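Local coordinates for protein thiamine-monophosphate kinase (Stenotrophomonas maltophilia, PDB 6XEP) that probably catalyses the ATP-dependent phosphorylation of thiamine monophosphate to thiamine diphosphate, the active form of vitamin B1, at residues L158-V164 with L301-I307; A172-R176 with D264-C268. One frame throughout, in Å; residues are numbered along the deposited sequence.

Contact 1: L158-V164 with L301-I307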
# COMPACT_ATOMS: atom_id res chain seq x y z
N LEU A 158 3.96 35.85 -6.14
CA LEU A 158 3.16 36.96 -6.64
C LEU A 158 3.56 37.28 -8.07
O LEU A 158 4.74 37.31 -8.41
CB LEU A 158 3.33 38.19 -5.74
CG LEU A 158 2.88 38.01 -4.28
CD1 LEU A 158 2.99 39.32 -3.51
CD2 LEU A 158 1.46 37.48 -4.19
N GLY A 159 2.55 37.52 -8.92
CA GLY A 159 2.79 37.76 -10.33
C GLY A 159 2.88 36.53 -11.22
O GLY A 159 2.94 36.69 -12.45
N ASP A 160 2.87 35.32 -10.66
CA ASP A 160 2.92 34.12 -11.49
C ASP A 160 1.69 34.01 -12.38
O ASP A 160 0.59 34.42 -12.01
CB ASP A 160 2.99 32.85 -10.62
CG ASP A 160 4.36 32.58 -10.05
OD1 ASP A 160 5.32 33.33 -10.35
OD2 ASP A 160 4.49 31.58 -9.30
N ASP A 161 1.88 33.43 -13.57
CA ASP A 161 0.76 32.88 -14.32
C ASP A 161 0.34 31.55 -13.71
O ASP A 161 1.16 30.81 -13.16
CB ASP A 161 1.13 32.64 -15.79
CG ASP A 161 1.49 33.92 -16.53
OD1 ASP A 161 0.84 34.95 -16.28
OD2 ASP A 161 2.40 33.87 -17.40
N ILE A 162 -0.94 31.23 -13.84
CA ILE A 162 -1.47 29.91 -13.51
C ILE A 162 -1.71 29.17 -14.82
O ILE A 162 -2.28 29.74 -15.76
CB ILE A 162 -2.77 30.02 -12.70
CG1 ILE A 162 -2.55 30.85 -11.42
CG2 ILE A 162 -3.30 28.63 -12.30
CD1 ILE A 162 -3.83 31.03 -10.61
N TRP A 163 -1.31 27.89 -14.86
CA TRP A 163 -1.42 27.04 -16.05
C TRP A 163 -2.09 25.73 -15.68
O TRP A 163 -2.02 25.29 -14.54
CB TRP A 163 -0.05 26.68 -16.64
CG TRP A 163 0.74 27.86 -17.18
CD1 TRP A 163 1.50 28.74 -16.46
CD2 TRP A 163 0.85 28.25 -18.55
NE1 TRP A 163 2.06 29.66 -17.30
CE2 TRP A 163 1.69 29.38 -18.59
CE3 TRP A 163 0.32 27.76 -19.75
CZ2 TRP A 163 2.02 30.04 -19.78
CZ3 TRP A 163 0.64 28.40 -20.93
CH2 TRP A 163 1.49 29.54 -20.94
N VAL A 164 -2.71 25.08 -16.66
CA VAL A 164 -3.24 23.74 -16.45
C VAL A 164 -3.05 22.91 -17.71
O VAL A 164 -3.12 23.42 -18.83
CB VAL A 164 -4.72 23.77 -16.00
CG1 VAL A 164 -5.64 24.25 -17.12
CG2 VAL A 164 -5.15 22.39 -15.47
N LEU A 301 -1.06 23.06 -22.86
CA LEU A 301 -0.88 23.80 -21.62
C LEU A 301 -1.54 25.16 -21.80
O LEU A 301 -1.20 25.89 -22.73
CB LEU A 301 0.60 23.99 -21.28
CG LEU A 301 1.39 22.67 -21.23
CD1 LEU A 301 2.89 22.95 -21.19
CD2 LEU A 301 0.94 21.83 -20.04
N THR A 302 -2.48 25.47 -20.92
CA THR A 302 -3.35 26.63 -21.09
C THR A 302 -3.17 27.58 -19.92
O THR A 302 -3.29 27.18 -18.76
CB THR A 302 -4.81 26.19 -21.21
OG1 THR A 302 -4.91 25.29 -22.32
CG2 THR A 302 -5.74 27.40 -21.43
N ARG A 303 -2.87 28.85 -20.23
CA ARG A 303 -2.75 29.88 -19.20
C ARG A 303 -4.16 30.31 -18.78
O ARG A 303 -4.93 30.81 -19.60
CB ARG A 303 -1.93 31.05 -19.72
CG ARG A 303 -1.59 32.13 -18.68
CD ARG A 303 -0.53 33.11 -19.19
NE ARG A 303 -0.91 33.70 -20.47
CZ ARG A 303 -1.69 34.77 -20.59
NH1 ARG A 303 -2.17 35.37 -19.51
NH2 ARG A 303 -1.99 35.24 -21.80
N ILE A 304 -4.49 30.10 -17.51
CA ILE A 304 -5.86 30.28 -17.04
C ILE A 304 -6.01 31.35 -15.97
O ILE A 304 -7.14 31.65 -15.57
CB ILE A 304 -6.44 28.94 -16.53
CG1 ILE A 304 -5.61 28.38 -15.37
CG2 ILE A 304 -6.55 27.94 -17.67
CD1 ILE A 304 -6.31 27.26 -14.60
N GLY A 305 -4.93 31.96 -15.50
CA GLY A 305 -5.08 32.88 -14.38
C GLY A 305 -3.76 33.41 -13.90
O GLY A 305 -2.75 33.33 -14.59
N ARG A 306 -3.79 33.96 -12.68
CA ARG A 306 -2.63 34.66 -12.13
C ARG A 306 -2.64 34.55 -10.61
O ARG A 306 -3.69 34.36 -9.99
CB ARG A 306 -2.63 36.14 -12.53
CG ARG A 306 -3.77 36.90 -11.90
CD ARG A 306 -4.05 38.23 -12.57
NE ARG A 306 -5.32 38.78 -12.09
CZ ARG A 306 -5.46 39.51 -10.99
NH1 ARG A 306 -4.40 39.82 -10.25
NH2 ARG A 306 -6.65 39.96 -10.63
N ILE A 307 -1.44 34.64 -10.04
CA ILE A 307 -1.23 34.66 -8.59
C ILE A 307 -1.05 36.12 -8.19
O ILE A 307 -0.34 36.86 -8.86
CB ILE A 307 0.01 33.83 -8.20
CG1 ILE A 307 -0.21 32.36 -8.56
CG2 ILE A 307 0.32 33.99 -6.70
CD1 ILE A 307 -1.26 31.66 -7.72
O HOH W 1 -1.83 35.03 -16.67
O HOH W 2 -4.51 22.92 -21.27
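D161-V164 and T302-R306 pair as antiparallel neighbours in the mixed sheet of the PurM-like C-terminal domain, their short axes 146° apart, with a classic beta bulge that sets I304 and G305 against the single I162. At the bulge I162 N binds G305 O at 2.9 Å, while I162 O accepts from I304 N at 2.8 Å and weakly from G305 N. Beyond it V164 and T302 exchange two backbone bonds; at the other end I307 N reaches D160 O and G159 N reaches I307 O. On the face shared by W163, D161 and R303, CB of R303 sits 3.8 Å from the centroid of the W163 six-membered ring, almost on its normal, a CH-pi contact; F280 and H291 also meet this indole. R303 leaves its backbone in an extended course (chi1 -173°) that lays CD 3.4 Å from CG of D161, whose OD2 is salt-bridged to R287; the bend at chi3 (54°) then turns the guanidinium. I162 and V164 point to the opposite face, where the end of I304 crosses both: its CG1 meets CG2 of I162 and its CG2 lies 3.8 Å from CG1 of V164. CB and CG1 of I162 lie against the G305 backbone, and CD1 goes on past R306 O (3.4 Å) to CD1 of I307. A water beside the bulge donates to D161 OD1 and G305 O and accepts from R303 NH1 at 2.9 Å.

Contact 2: A172-R176 with D264-C268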
# COMPACT_ATOMS: atom_id res chain seq x y z
N ALA A 172 -16.00 14.45 -15.10
CA ALA A 172 -17.24 14.85 -14.45
C ALA A 172 -18.40 14.85 -15.44
O ALA A 172 -19.52 14.47 -15.08
CB ALA A 172 -17.09 16.24 -13.83
N GLY A 173 -18.15 15.29 -16.67
CA GLY A 173 -19.19 15.25 -17.69
C GLY A 173 -19.66 13.84 -17.99
O GLY A 173 -20.86 13.58 -18.07
N ALA A 174 -18.72 12.90 -18.17
CA ALA A 174 -19.11 11.51 -18.36
C ALA A 174 -19.91 10.99 -17.17
O ALA A 174 -20.91 10.29 -17.35
CB ALA A 174 -17.87 10.63 -18.57
N LEU A 175 -19.48 11.32 -15.94
CA LEU A 175 -20.21 10.88 -14.75
C LEU A 175 -21.63 11.42 -14.75
O LEU A 175 -22.59 10.69 -14.45
CB LEU A 175 -19.46 11.31 -13.49
CG LEU A 175 -19.88 10.65 -12.16
CD1 LEU A 175 -19.58 9.14 -12.20
CD2 LEU A 175 -19.22 11.31 -10.96
N ARG A 176 -21.80 12.70 -15.09
CA ARG A 176 -23.14 13.28 -15.14
C ARG A 176 -24.00 12.60 -16.19
O ARG A 176 -25.18 12.29 -15.94
CB ARG A 176 -23.04 14.78 -15.43
CG ARG A 176 -22.82 15.67 -14.23
CD ARG A 176 -22.57 17.08 -14.73
NE ARG A 176 -22.38 18.06 -13.67
CZ ARG A 176 -23.21 19.07 -13.45
NH1 ARG A 176 -24.30 19.20 -14.21
NH2 ARG A 176 -22.97 19.93 -12.47
N ASP A 264 -23.46 23.57 -17.10
CA ASP A 264 -22.96 22.28 -16.63
C ASP A 264 -21.51 22.07 -17.03
O ASP A 264 -20.71 21.58 -16.23
CB ASP A 264 -23.82 21.13 -17.17
CG ASP A 264 -25.23 21.11 -16.60
OD1 ASP A 264 -25.51 21.86 -15.64
OD2 ASP A 264 -26.06 20.34 -17.12
N ALA A 265 -21.15 22.41 -18.27
CA ALA A 265 -19.76 22.24 -18.69
C ALA A 265 -18.84 23.12 -17.85
O ALA A 265 -17.75 22.69 -17.45
CB ALA A 265 -19.61 22.57 -20.17
N ARG A 266 -19.26 24.35 -17.59
CA ARG A 266 -18.45 25.23 -16.75
C ARG A 266 -18.28 24.66 -15.35
O ARG A 266 -17.19 24.70 -14.78
CB ARG A 266 -19.09 26.61 -16.70
CG ARG A 266 -18.34 27.64 -15.88
CD ARG A 266 -19.17 28.93 -15.85
NE ARG A 266 -18.45 30.07 -15.30
CZ ARG A 266 -18.57 30.50 -14.05
NH1 ARG A 266 -19.38 29.87 -13.20
NH2 ARG A 266 -17.88 31.56 -13.65
N ASP A 267 -19.36 24.13 -14.78
CA ASP A 267 -19.26 23.58 -13.44
C ASP A 267 -18.34 22.36 -13.41
O ASP A 267 -17.56 22.19 -12.47
CB ASP A 267 -20.64 23.21 -12.92
CG ASP A 267 -20.60 22.70 -11.51
OD1 ASP A 267 -20.11 23.45 -10.64
OD2 ASP A 267 -21.04 21.56 -11.27
N CYS A 268 -18.44 21.50 -14.43
CA CYS A 268 -17.53 20.36 -14.51
C CYS A 268 -16.08 20.82 -14.59
O CYS A 268 -15.20 20.22 -13.96
CB CYS A 268 -17.87 19.51 -15.73
SG CYS A 268 -19.41 18.56 -15.61
O HOH W 3 -25.78 17.69 -16.25
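C268 supplies the close-packed part of this helix-helix contact, its SG resting 3.7 Å from CB of A172 and at the same distance from the backbone N of G173. The segments 172-176 and 264-268 run at 127° to each other, with their axes 10.0 Å apart, and the backbones come nearest at A172 and C268. The small residues A172 and G173 bring the first helix up to the sulfur. One turn further along, R176 passes alongside the same sulfur, CD and NE both 3.6 Å from SG of C268, so the sulfur is flanked by the alanine methyl and by the CD-NE end of the arginine chain.

On the side nearer solvent, where R176, D264 and D267 are all partly exposed, the contact is polar and looser, held by ion pairs and a water. The extended chain of R176 carries its guanidinium between two carboxylates one turn apart on the second helix. NH2 meets OD2 of D267 at 2.8 Å, near the guanidinium plane, in a salt bridge whose hydrogen bond is bent and weak; the two flat groups stand 69° apart. NH1 makes a longer salt bridge, 3.3 Å, to OD1 of D264, and a water in the guanidinium plane links NH1 to OD2 of the same aspartate. D267 has a second cationic partner in R271.

The contact joins helix 170-179, which follows strand 161-165, to helix 262-271, which precedes strand 277-282; L260 touches both R176 and C268, while A174 packs on helix 192-202.

In the fold
After an N-terminal helix and a short two-stranded sheet, the chain builds the four-stranded sheet of the PurM-like N-terminal domain and later contributes strand 161-165 to the six-stranded sheet. This strand leads directly into helix 170-179, so the first halves of both contacts follow each other. Contact 2 closes the inner loop when helix 262-271 returns to 172-176, 88 residues on. Contact 1 closes the outer loop only at 301-307, after strand 277-282 and helix 287-297, so contact 2 is nested within it. The two do not touch, their centres being 23 Å apart: contact 1 joins central strands of the six-stranded sheet, whereas contact 2 ties together two of the domain's helices.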